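Local atomic coordinates of chromatin structure-remodeling complex subunit RSC2 (Saccharomyces cerevisiae, PDB entry 4BB7), a protein that serves in the RSC complex, which remodels chromatin and positions nucleosomes using ATP, and binds histone H3 through the BAH domain described here. Residues 77-82 / 137-142. Residues are numbered along the deposited sequence; the frame is centred on the assembly and turned at random.
Sequences VDRLFY and KIFNKI
Arg-79 lays its guanidinium flat over one face of the Phe-139 ring. The two planes are 17° apart and their centres 3.7 Å apart, a stacked cation-pi contact. NE lies over the middle of the ring, while NH2 reaches the ring's root, 3.3 Å from CG of Phe-139. Behind the charge, CD of Arg-79 adds a CH-pi contact 4.2 Å from the ring centroid. Arg-79 reaches the ring because CG is anti to the backbone N (chi1 -173°) and the chain runs extended to NE. A water joins the same pair, accepting from NH1 of Arg-79 at 3.2 Å and donating to the carbonyl O of Phe-139 at 3.0 Å. NH1 also forms a salt bridge with Glu-219, which probably steadies the group over the ring. Phe-130, from the neighbouring strand 130-133, makes a further cation-pi contact with Arg-79. With an alanine in place of Phe-139, the guanidinium would probably lose the aromatic face it lies on and tilt more easily, though Glu-219 could still hold NH1. The nearest CA atoms, those of Arg-79 and Phe-139, are 10.6 Å apart. Within the BAH domain, the contact joins the residues leading into the short, weakly bonded strand about 80-82, which pairs with strand 166-172, to the two-stranded antiparallel sheet of 130-133 and 138-141.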
ATOM      1  N   VAL A  77      22.357  25.570   4.168  1.00 24.75           N
ATOM      2  CA  VAL A  77      22.848  26.015   2.873  1.00 21.82           C
ATOM      3  C   VAL A  77      24.331  25.696   2.687  1.00 27.48           C
ATOM      4  O   VAL A  77      24.826  25.624   1.560  1.00 23.07           O
ATOM      5  CB  VAL A  77      22.627  27.524   2.699  1.00 24.75           C
ATOM      6  CG1 VAL A  77      23.524  28.300   3.655  1.00 24.70           C
ATOM      7  CG2 VAL A  77      22.886  27.937   1.267  1.00 26.31           C
ATOM      8  N   ASP A  78      25.043  25.503   3.793  1.00 24.63           N
ATOM      9  CA  ASP A  78      26.477  25.257   3.716  1.00 24.38           C
ATOM     10  C   ASP A  78      26.821  23.774   3.827  1.00 25.50           C
ATOM     11  O   ASP A  78      27.980  23.419   4.062  1.00 19.60           O
ATOM     12  CB  ASP A  78      27.234  26.068   4.775  1.00 19.72           C
ATOM     13  CG  ASP A  78      26.867  25.671   6.189  1.00 26.96           C
ATOM     14  OD1 ASP A  78      25.674  25.401   6.445  1.00 26.56           O
ATOM     15  OD2 ASP A  78      27.775  25.625   7.048  1.00 27.07           O
ATOM     16  N   ARG A  79      25.821  22.911   3.653  1.00 16.69           N
ATOM     17  CA  ARG A  79      26.068  21.473   3.689  1.00 22.55           C
ATOM     18  C   ARG A  79      26.808  20.986   2.441  1.00 26.89           C
ATOM     19  O   ARG A  79      26.547  21.443   1.327  1.00 25.52           O
ATOM     20  CB  ARG A  79      24.767  20.687   3.888  1.00 26.01           C
ATOM     21  CG  ARG A  79      24.997  19.193   4.095  1.00 30.09           C
ATOM     22  CD  ARG A  79      23.834  18.506   4.801  1.00 26.63           C
ATOM     23  NE  ARG A  79      24.100  17.085   5.026  1.00 27.07           N
ATOM     24  CZ  ARG A  79      24.393  16.550   6.208  1.00 30.32           C
ATOM     25  NH1 ARG A  79      24.449  17.313   7.293  1.00 24.40           N
ATOM     26  NH2 ARG A  79      24.626  15.248   6.309  1.00 25.54           N
ATOM     27  N   LEU A  80      27.739  20.059   2.638  1.00 27.61           N
ATOM     28  CA  LEU A  80      28.504  19.488   1.537  1.00 28.63           C
ATOM     29  C   LEU A  80      28.040  18.064   1.248  1.00 29.61           C
ATOM     30  O   LEU A  80      27.479  17.396   2.119  1.00 28.56           O
ATOM     31  CB  LEU A  80      29.996  19.492   1.866  1.00 26.40           C
ATOM     32  CG  LEU A  80      30.624  20.873   2.038  1.00 30.43           C
ATOM     33  CD1 LEU A  80      32.055  20.762   2.544  1.00 24.21           C
ATOM     34  CD2 LEU A  80      30.558  21.642   0.725  1.00 28.22           C
ATOM     35  N   PHE A  81      28.281  17.605   0.024  1.00 23.94           N
ATOM     36  CA  PHE A  81      27.834  16.285  -0.406  1.00 27.98           C
ATOM     37  C   PHE A  81      28.879  15.621  -1.284  1.00 27.40           C
ATOM     38  O   PHE A  81      29.634  16.297  -1.978  1.00 30.42           O
ATOM     39  CB  PHE A  81      26.526  16.391  -1.196  1.00 25.31           C
ATOM     40  CG  PHE A  81      25.394  17.003  -0.425  1.00 26.74           C
ATOM     41  CD1 PHE A  81      24.607  16.226   0.410  1.00 24.77           C
ATOM     42  CD2 PHE A  81      25.108  18.352  -0.546  1.00 21.20           C
ATOM     43  CE1 PHE A  81      23.561  16.785   1.116  1.00 27.38           C
ATOM     44  CE2 PHE A  81      24.061  18.919   0.156  1.00 26.77           C
ATOM     45  CZ  PHE A  81      23.284  18.133   0.990  1.00 27.13           C
ATOM     46  N   TYR A  82      28.921  14.295  -1.260  1.00 28.46           N
ATOM     47  CA  TYR A  82      29.789  13.560  -2.168  1.00 30.10           C
ATOM     48  C   TYR A  82      29.180  13.576  -3.560  1.00 30.16           C
ATOM     49  O   TYR A  82      27.981  13.818  -3.718  1.00 28.12           O
ATOM     50  CB  TYR A  82      29.976  12.117  -1.697  1.00 29.76           C
ATOM     51  CG  TYR A  82      30.527  12.008  -0.295  1.00 26.18           C
ATOM     52  CD1 TYR A  82      31.880  12.193  -0.042  1.00 26.95           C
ATOM     53  CD2 TYR A  82      29.691  11.731   0.779  1.00 28.22           C
ATOM     54  CE1 TYR A  82      32.388  12.098   1.242  1.00 29.30           C
ATOM     55  CE2 TYR A  82      30.188  11.632   2.066  1.00 29.92           C
ATOM     56  CZ  TYR A  82      31.535  11.818   2.291  1.00 26.61           C
ATOM     57  OH  TYR A  82      32.026  11.726   3.570  1.00 28.04           O
ATOM     58  N   LYS A 137      14.143  17.002   9.813  1.00 26.36           N
ATOM     59  CA  LYS A 137      15.161  17.366   8.835  1.00 23.89           C
ATOM     60  C   LYS A 137      16.561  17.202   9.424  1.00 26.79           C
ATOM     61  O   LYS A 137      17.413  18.081   9.296  1.00 23.42           O
ATOM     62  CB  LYS A 137      14.944  18.795   8.333  1.00 29.70           C
ATOM     63  CG  LYS A 137      13.500  19.103   7.942  1.00 28.93           C
ATOM     64  CD  LYS A 137      12.949  18.054   6.991  1.00 25.54           C
ATOM     65  CE  LYS A 137      11.556  18.423   6.513  1.00 30.64           C
ATOM     66  NZ  LYS A 137      10.602  18.598   7.643  1.00 34.46           N
ATOM     67  N   ILE A 138      16.782  16.064  10.071  1.00 29.16           N
ATOM     68  CA  ILE A 138      18.067  15.743  10.676  1.00 25.47           C
ATOM     69  C   ILE A 138      18.797  14.692   9.852  1.00 26.79           C
ATOM     70  O   ILE A 138      18.194  13.725   9.398  1.00 26.93           O
ATOM     71  CB  ILE A 138      17.883  15.176  12.098  1.00 22.56           C
ATOM     72  CG1 ILE A 138      17.328  16.245  13.036  1.00 23.56           C
ATOM     73  CG2 ILE A 138      19.198  14.637  12.633  1.00 26.36           C
ATOM     74  CD1 ILE A 138      18.226  17.455  13.174  1.00 30.10           C
ATOM     75  N   PHE A 139      20.097  14.889   9.659  1.00 26.69           N
ATOM     76  CA  PHE A 139      20.933  13.867   9.050  1.00 29.58           C
ATOM     77  C   PHE A 139      21.652  13.106  10.160  1.00 26.81           C
ATOM     78  O   PHE A 139      22.291  13.712  11.012  1.00 22.76           O
ATOM     79  CB  PHE A 139      21.967  14.495   8.109  1.00 26.42           C
ATOM     80  CG  PHE A 139      21.382  15.129   6.870  1.00 28.12           C
ATOM     81  CD1 PHE A 139      20.781  16.375   6.926  1.00 26.92           C
ATOM     82  CD2 PHE A 139      21.467  14.491   5.641  1.00 29.95           C
ATOM     83  CE1 PHE A 139      20.254  16.962   5.786  1.00 23.71           C
ATOM     84  CE2 PHE A 139      20.944  15.075   4.497  1.00 27.13           C
ATOM     85  CZ  PHE A 139      20.337  16.312   4.573  1.00 24.01           C
ATOM     86  N   ASN A 140      21.542  11.781  10.150  1.00 26.90           N
ATOM     87  CA  ASN A 140      22.235  10.942  11.125  1.00 24.82           C
ATOM     88  C   ASN A 140      23.160   9.936  10.454  1.00 26.53           C
ATOM     89  O   ASN A 140      22.728   9.160   9.603  1.00 29.50           O
ATOM     90  CB  ASN A 140      21.232  10.203  12.014  1.00 28.37           C
ATOM     91  CG  ASN A 140      20.495  11.130  12.962  1.00 32.64           C
ATOM     92  OD1 ASN A 140      19.269  11.221  12.928  1.00 30.20           O
ATOM     93  ND2 ASN A 140      21.244  11.826  13.816  1.00 35.20           N
ATOM     94  N   LYS A 141      24.431   9.946  10.840  1.00 31.17           N
ATOM     95  CA  LYS A 141      25.398   9.017  10.266  1.00 31.34           C
ATOM     96  C   LYS A 141      25.003   7.578  10.559  1.00 32.35           C
ATOM     97  O   LYS A 141      24.602   7.254  11.677  1.00 36.28           O
ATOM     98  CB  LYS A 141      26.802   9.284  10.807  1.00 30.87           C
ATOM     99  CG  LYS A 141      27.860   8.347  10.238  1.00 29.97           C
ATOM    100  CD  LYS A 141      29.216   8.583  10.882  1.00 36.08           C
ATOM    101  CE  LYS A 141      30.281   7.679  10.281  1.00 38.99           C
ATOM    102  NZ  LYS A 141      30.542   7.989   8.851  1.00 29.05           N
ATOM    103  N   ILE A 142      25.124   6.716   9.556  1.00 32.40           N
ATOM    104  CA  ILE A 142      24.746   5.315   9.713  1.00 39.37           C
ATOM    105  C   ILE A 142      25.943   4.451  10.107  1.00 35.26           C
ATOM    106  O   ILE A 142      26.934   4.374   9.382  1.00 31.63           O
ATOM    107  CB  ILE A 142      24.088   4.756   8.432  1.00 33.55           C
ATOM    108  CG1 ILE A 142      23.100   5.775   7.859  1.00 36.90           C
ATOM    109  CG2 ILE A 142      23.389   3.429   8.718  1.00 25.66           C
ATOM    110  CD1 ILE A 142      22.445   5.345   6.558  1.00 34.33           C
TER
HETATM  111  O   HOH W   1      23.866  16.128  10.190  1.00 28.21           O